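Local structure of regulator of chromosome condensation (Saccharomyces cerevisiae, 3OF7) at residues S140-A145 with E168-G173; S202-V207 with L219-M224. The protein promotes the exchange of GDP for GTP on the GTPases GSP1 and GSP2, binds chromatin, and is needed for nuclear export of mRNA and ribosomes. All blocks are in the same frame, centred on the assembly; numbering follows the deposited sequence.

Contact 1 (S140-A145 with E168-G173); sequences SFPPLA and EVYAWG
Phe141 turns the edge of its ring toward the face of the Trp172 six-membered ring in an offset edge-to-face pair, centroids 5.6 Å apart and planes at 64°. Phe141 CZ lies 3.7 Å from Trp172 CH2, and Trp172 CZ3 sits in the plane of the phenylalanine ring. The same edge meets Tyr170, whose CB is 4.1 Å from Phe141 CE1 as the two side chains run alongside in opposing senses. Here a short helical turn near 142-145, loosely hydrogen-bonded, and the loop before it pack on strand 169-177 of a beta-propeller blade in the RCC1-like domain. The strand runs nearly antiparallel to the line from Ser140 to Pro143; Tyr170 and Trp172 of the strand, and Glu168 just before it, point toward the turn, whereas Ala171 points away. With CG anti to its carbonyl carbon (chi1 -85°), Tyr170 carries its ring out to two consecutive prolines. Pro142 CD reaches Tyr170 CE2 at 3.8 Å, while Pro143 and Tyr170 approach each other head-on, Pro143 CD 3.6 Å from Tyr170 CE1. Tyr170 OH is in van der Waals contact with the ring methylenes, 3.4 Å from Pro142 CD and 3.5 Å from Pro143 CD. Around the contact, Pro195 of the neighbouring strand 195-197 touches Phe141 and Trp172, Ile136 also packs on both rings, and Phe164 lies against Pro143. Just before the strand, the extended Glu168 side chain brings OE1 to the edge of the Tyr170 ring, in its plane, with Glu168 OE1 3.4 Å from Pro143 CG.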
loop_
_atom_site.group_PDB
_atom_site.type_symbol
_atom_site.label_atom_id
_atom_site.label_comp_id
_atom_site.label_asym_id
_atom_site.label_seq_id
_atom_site.Cartn_x
_atom_site.Cartn_y
_atom_site.Cartn_z
ATOM N N SER A 140 -9.886 -22.362 5.938
ATOM C CA SER A 140 -10.593 -21.122 5.615
ATOM C C SER A 140 -10.451 -20.729 4.147
ATOM O O SER A 140 -11.216 -19.902 3.651
ATOM C CB SER A 140 -10.113 -19.971 6.507
ATOM O OG SER A 140 -10.395 -20.244 7.867
ATOM N N PHE A 141 -9.477 -21.327 3.461
ATOM C CA PHE A 141 -9.277 -21.080 2.036
ATOM C C PHE A 141 -9.393 -22.373 1.233
ATOM O O PHE A 141 -8.373 -23.019 0.964
ATOM C CB PHE A 141 -7.907 -20.441 1.760
ATOM C CG PHE A 141 -7.678 -19.135 2.466
ATOM C CD1 PHE A 141 -8.259 -17.959 1.996
ATOM C CD2 PHE A 141 -6.841 -19.073 3.578
ATOM C CE1 PHE A 141 -8.023 -16.742 2.634
ATOM C CE2 PHE A 141 -6.607 -17.856 4.232
ATOM C CZ PHE A 141 -7.204 -16.691 3.758
ATOM N N PRO A 142 -10.629 -22.751 0.833
ATOM C CA PRO A 142 -10.809 -23.959 0.004
ATOM C C PRO A 142 -9.937 -24.084 -1.261
ATOM O O PRO A 142 -9.583 -25.207 -1.625
ATOM C CB PRO A 142 -12.300 -23.916 -0.356
ATOM C CG PRO A 142 -12.929 -23.265 0.826
ATOM C CD PRO A 142 -11.931 -22.183 1.240
ATOM N N PRO A 143 -9.605 -22.966 -1.953
ATOM C CA PRO A 143 -8.736 -23.195 -3.110
ATOM C C PRO A 143 -7.391 -23.870 -2.801
ATOM O O PRO A 143 -6.832 -24.514 -3.685
ATOM C CB PRO A 143 -8.517 -21.785 -3.670
ATOM C CG PRO A 143 -9.787 -21.073 -3.326
ATOM C CD PRO A 143 -10.136 -21.588 -1.951
ATOM N N LEU A 144 -6.896 -23.745 -1.571
ATOM C CA LEU A 144 -5.589 -24.296 -1.211
ATOM C C LEU A 144 -5.555 -25.823 -1.285
ATOM O O LEU A 144 -4.566 -26.406 -1.748
ATOM C CB LEU A 144 -5.140 -23.827 0.175
ATOM C CG LEU A 144 -4.842 -22.329 0.332
ATOM C CD1 LEU A 144 -4.523 -22.005 1.784
ATOM C CD2 LEU A 144 -3.714 -21.866 -0.594
ATOM N N ALA A 145 -6.636 -26.451 -0.829
ATOM C CA ALA A 145 -6.780 -27.913 -0.886
ATOM C C ALA A 145 -6.883 -28.429 -2.326
ATOM O O ALA A 145 -6.593 -29.594 -2.591
ATOM C CB ALA A 145 -7.982 -28.363 -0.066
ATOM N N GLU A 168 -9.912 -16.474 -8.361
ATOM C CA GLU A 168 -10.877 -16.311 -7.270
ATOM C C GLU A 168 -10.382 -15.324 -6.218
ATOM O O GLU A 168 -9.177 -15.224 -5.965
ATOM C CB GLU A 168 -11.175 -17.650 -6.609
ATOM C CG GLU A 168 -11.900 -18.643 -7.529
ATOM C CD GLU A 168 -12.508 -19.818 -6.786
ATOM O OE1 GLU A 168 -12.123 -20.079 -5.629
ATOM O OE2 GLU A 168 -13.386 -20.492 -7.370
ATOM N N VAL A 169 -11.332 -14.621 -5.603
ATOM C CA VAL A 169 -11.036 -13.610 -4.594
ATOM C C VAL A 169 -11.712 -13.980 -3.275
ATOM O O VAL A 169 -12.925 -14.186 -3.230
ATOM C CB VAL A 169 -11.505 -12.202 -5.068
ATOM C CG1 VAL A 169 -11.374 -11.171 -3.950
ATOM C CG2 VAL A 169 -10.713 -11.757 -6.285
ATOM N N TYR A 170 -10.922 -14.081 -2.209
ATOM C CA TYR A 170 -11.464 -14.232 -0.859
ATOM C C TYR A 170 -11.298 -12.918 -0.106
ATOM O O TYR A 170 -10.264 -12.262 -0.211
ATOM C CB TYR A 170 -10.808 -15.400 -0.101
ATOM C CG TYR A 170 -11.463 -16.732 -0.412
ATOM C CD1 TYR A 170 -11.394 -17.279 -1.695
ATOM C CD2 TYR A 170 -12.176 -17.428 0.567
ATOM C CE1 TYR A 170 -12.011 -18.483 -2.000
ATOM C CE2 TYR A 170 -12.794 -18.642 0.275
ATOM C CZ TYR A 170 -12.707 -19.161 -1.011
ATOM O OH TYR A 170 -13.318 -20.359 -1.305
ATOM N N ALA A 171 -12.335 -12.534 0.625
ATOM C CA ALA A 171 -12.355 -11.252 1.321
ATOM C C ALA A 171 -12.946 -11.412 2.710
ATOM O O ALA A 171 -13.720 -12.348 2.961
ATOM C CB ALA A 171 -13.123 -10.220 0.516
ATOM N N TRP A 172 -12.541 -10.523 3.620
ATOM C CA TRP A 172 -13.054 -10.496 4.994
ATOM C C TRP A 172 -12.839 -9.127 5.653
ATOM O O TRP A 172 -12.107 -8.280 5.126
ATOM C CB TRP A 172 -12.475 -11.644 5.853
ATOM C CG TRP A 172 -10.958 -11.707 6.004
ATOM C CD1 TRP A 172 -10.232 -11.331 7.103
ATOM C CD2 TRP A 172 -10.003 -12.205 5.048
ATOM N NE1 TRP A 172 -8.887 -11.551 6.890
ATOM C CE2 TRP A 172 -8.719 -12.085 5.637
ATOM C CE3 TRP A 172 -10.104 -12.733 3.750
ATOM C CZ2 TRP A 172 -7.548 -12.474 4.975
ATOM C CZ3 TRP A 172 -8.933 -13.115 3.083
ATOM C CH2 TRP A 172 -7.671 -12.981 3.702
ATOM N N GLY A 173 -13.500 -8.912 6.787
ATOM C CA GLY A 173 -13.451 -7.627 7.492
ATOM C C GLY A 173 -14.687 -6.811 7.160
ATOM O O GLY A 173 -15.800 -7.362 7.102
#

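Contact 2 (S202-V207 with L219-M224); sequences SKYNIV and LDEEGM
Asp220 spends its two carboxylate oxygens on different tasks. OD2 accepts a 2.7 Å bond from Ser202 OG on its anti side, while Met224 N comes to OD1 from above the carboxylate plane at 3.0 Å; Glu222 N and Gly223 N add weak bonds to OD1. The carboxylate thus holds its own type I turn, Asp220 to Gly223, against the loop. Its CG stands between the backbone N and carbonyl carbon (chi1 76°), which folds the group back over the turn. Ser202 OG also accepts from Tyr204 N, so this hydroxyl serves Asp220 OD2 as donor and closes an ST turn as acceptor. Asn205 is held by both ends of Glu221: its N donates to Glu221 OE2 at 2.8 Å, also on the anti side, and its O accepts from Glu221 N. Glu222 CB stands over the centre of one face of the Tyr204 ring, 3.9 Å from its centroid and 7° off the normal, a CH-pi contact. Further in, Val207 N meets Leu219 O almost straight at 2.8 Å, and Ile206 and Asp220 form an antiparallel non-hydrogen-bonded pair whose side chains diverge. These bonds close the open end of beta hairpin 206-211/215-220, the first two strands of a propeller blade.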
loop_
_atom_site.group_PDB
_atom_site.type_symbol
_atom_site.label_atom_id
_atom_site.label_comp_id
_atom_site.label_asym_id
_atom_site.label_seq_id
_atom_site.Cartn_x
_atom_site.Cartn_y
_atom_site.Cartn_z
ATOM N N SER A 202 -16.828 -10.890 -12.875
ATOM C CA SER A 202 -16.300 -10.716 -14.223
ATOM C C SER A 202 -16.268 -12.040 -14.986
ATOM O O SER A 202 -16.224 -13.116 -14.382
ATOM C CB SER A 202 -14.897 -10.104 -14.183
ATOM O OG SER A 202 -14.352 -10.013 -15.491
ATOM N N LYS A 203 -16.280 -11.941 -16.311
ATOM C CA LYS A 203 -16.124 -13.106 -17.189
ATOM C C LYS A 203 -14.641 -13.455 -17.340
ATOM O O LYS A 203 -14.284 -14.472 -17.936
ATOM C CB LYS A 203 -16.737 -12.821 -18.563
ATOM C CG LYS A 203 -18.239 -12.527 -18.536
ATOM N N TYR A 204 -13.782 -12.600 -16.793
ATOM C CA TYR A 204 -12.336 -12.790 -16.855
ATOM C C TYR A 204 -11.762 -12.977 -15.459
ATOM O O TYR A 204 -12.381 -12.582 -14.466
ATOM C CB TYR A 204 -11.678 -11.591 -17.541
ATOM C CG TYR A 204 -12.066 -11.453 -18.985
ATOM C CD1 TYR A 204 -13.204 -10.731 -19.359
ATOM C CD2 TYR A 204 -11.308 -12.054 -19.987
ATOM C CE1 TYR A 204 -13.574 -10.609 -20.693
ATOM C CE2 TYR A 204 -11.666 -11.931 -21.331
ATOM C CZ TYR A 204 -12.802 -11.213 -21.674
ATOM O OH TYR A 204 -13.161 -11.091 -22.998
ATOM N N ASN A 205 -10.584 -13.587 -15.383
ATOM C CA ASN A 205 -9.894 -13.757 -14.111
ATOM C C ASN A 205 -9.420 -12.411 -13.576
ATOM O O ASN A 205 -8.991 -11.542 -14.341
ATOM C CB ASN A 205 -8.688 -14.687 -14.268
ATOM C CG ASN A 205 -9.069 -16.166 -14.253
ATOM O OD1 ASN A 205 -10.244 -16.532 -14.179
ATOM N ND2 ASN A 205 -8.058 -17.023 -14.310
ATOM N N ILE A 206 -9.494 -12.248 -12.262
ATOM C CA ILE A 206 -8.894 -11.087 -11.609
ATOM C C ILE A 206 -7.377 -11.293 -11.568
ATOM O O ILE A 206 -6.908 -12.387 -11.248
ATOM C CB ILE A 206 -9.468 -10.887 -10.188
ATOM C CG1 ILE A 206 -10.998 -10.737 -10.250
ATOM C CG2 ILE A 206 -8.793 -9.680 -9.491
ATOM C CD1 ILE A 206 -11.490 -9.677 -11.274
ATOM N N VAL A 207 -6.629 -10.249 -11.913
ATOM C CA VAL A 207 -5.167 -10.335 -12.031
ATOM C C VAL A 207 -4.401 -9.454 -11.028
ATOM O O VAL A 207 -3.228 -9.713 -10.737
ATOM C CB VAL A 207 -4.691 -10.019 -13.474
ATOM C CG1 VAL A 207 -5.332 -10.987 -14.478
ATOM C CG2 VAL A 207 -4.977 -8.553 -13.859
ATOM N N LEU A 219 -8.513 -5.507 -10.934
ATOM C CA LEU A 219 -8.251 -5.453 -12.375
ATOM C C LEU A 219 -8.396 -6.859 -12.946
ATOM O O LEU A 219 -7.929 -7.828 -12.339
ATOM C CB LEU A 219 -6.837 -4.932 -12.649
ATOM C CG LEU A 219 -6.365 -4.775 -14.102
ATOM C CD1 LEU A 219 -7.235 -3.780 -14.891
ATOM C CD2 LEU A 219 -4.900 -4.314 -14.111
ATOM N N ASP A 220 -9.055 -6.980 -14.097
ATOM C CA ASP A 220 -9.196 -8.306 -14.713
ATOM C C ASP A 220 -8.359 -8.466 -15.980
ATOM O O ASP A 220 -7.714 -7.518 -16.434
ATOM C CB ASP A 220 -10.671 -8.705 -14.901
ATOM C CG ASP A 220 -11.346 -7.999 -16.059
ATOM O OD1 ASP A 220 -10.662 -7.353 -16.878
ATOM O OD2 ASP A 220 -12.593 -8.099 -16.144
ATOM N N GLU A 221 -8.381 -9.675 -16.543
ATOM C CA GLU A 221 -7.570 -10.021 -17.717
ATOM C C GLU A 221 -7.755 -9.097 -18.917
ATOM O O GLU A 221 -6.798 -8.853 -19.646
ATOM C CB GLU A 221 -7.856 -11.452 -18.165
ATOM C CG GLU A 221 -7.481 -12.520 -17.178
ATOM C CD GLU A 221 -7.837 -13.899 -17.695
ATOM O OE1 GLU A 221 -6.936 -14.573 -18.242
ATOM O OE2 GLU A 221 -9.014 -14.295 -17.574
ATOM N N GLU A 222 -8.975 -8.597 -19.130
ATOM C CA GLU A 222 -9.243 -7.722 -20.285
ATOM C C GLU A 222 -8.964 -6.243 -20.004
ATOM O O GLU A 222 -9.036 -5.402 -20.906
ATOM C CB GLU A 222 -10.666 -7.932 -20.848
ATOM C CG GLU A 222 -11.809 -7.343 -20.006
ATOM C CD GLU A 222 -13.118 -7.199 -20.789
ATOM O OE1 GLU A 222 -13.077 -7.159 -22.036
ATOM O OE2 GLU A 222 -14.192 -7.132 -20.153
ATOM N N GLY A 223 -8.627 -5.923 -18.755
ATOM C CA GLY A 223 -8.263 -4.556 -18.407
ATOM C C GLY A 223 -9.399 -3.734 -17.830
ATOM O O GLY A 223 -9.305 -2.510 -17.766
ATOM N N MET A 224 -10.473 -4.401 -17.418
ATOM C CA MET A 224 -11.595 -3.728 -16.760
ATOM C C MET A 224 -11.252 -3.538 -15.279
ATOM O O MET A 224 -10.678 -4.431 -14.644
ATOM C CB MET A 224 -12.885 -4.541 -16.917
ATOM C CG MET A 224 -14.176 -3.832 -16.469
ATOM S SD MET A 224 -14.759 -2.516 -17.573
ATOM C CE MET A 224 -15.532 -3.495 -18.878
#

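In the fold
From the N terminus, the chain enters contact 1 at 140-145, forms hairpin 150-155/159-164 and returns on strand 169-177, closing a loop of 22 intervening residues. It then passes through strand 195-197, which pairs with 169-177, and begins contact 2 at 202-207. Strands 206-211 and 215-220 make the shorter loop closed by 219-224. The two loops follow in series, neither nested nor crossed, with centres about 18 Å apart. Contact 1 packs the segment leading into one blade on that blade's third strand; contact 2 seals the start of the next. The neighbouring blades touch directly where Val169 CG2 packs 4.1 Å from Ile206 CG1.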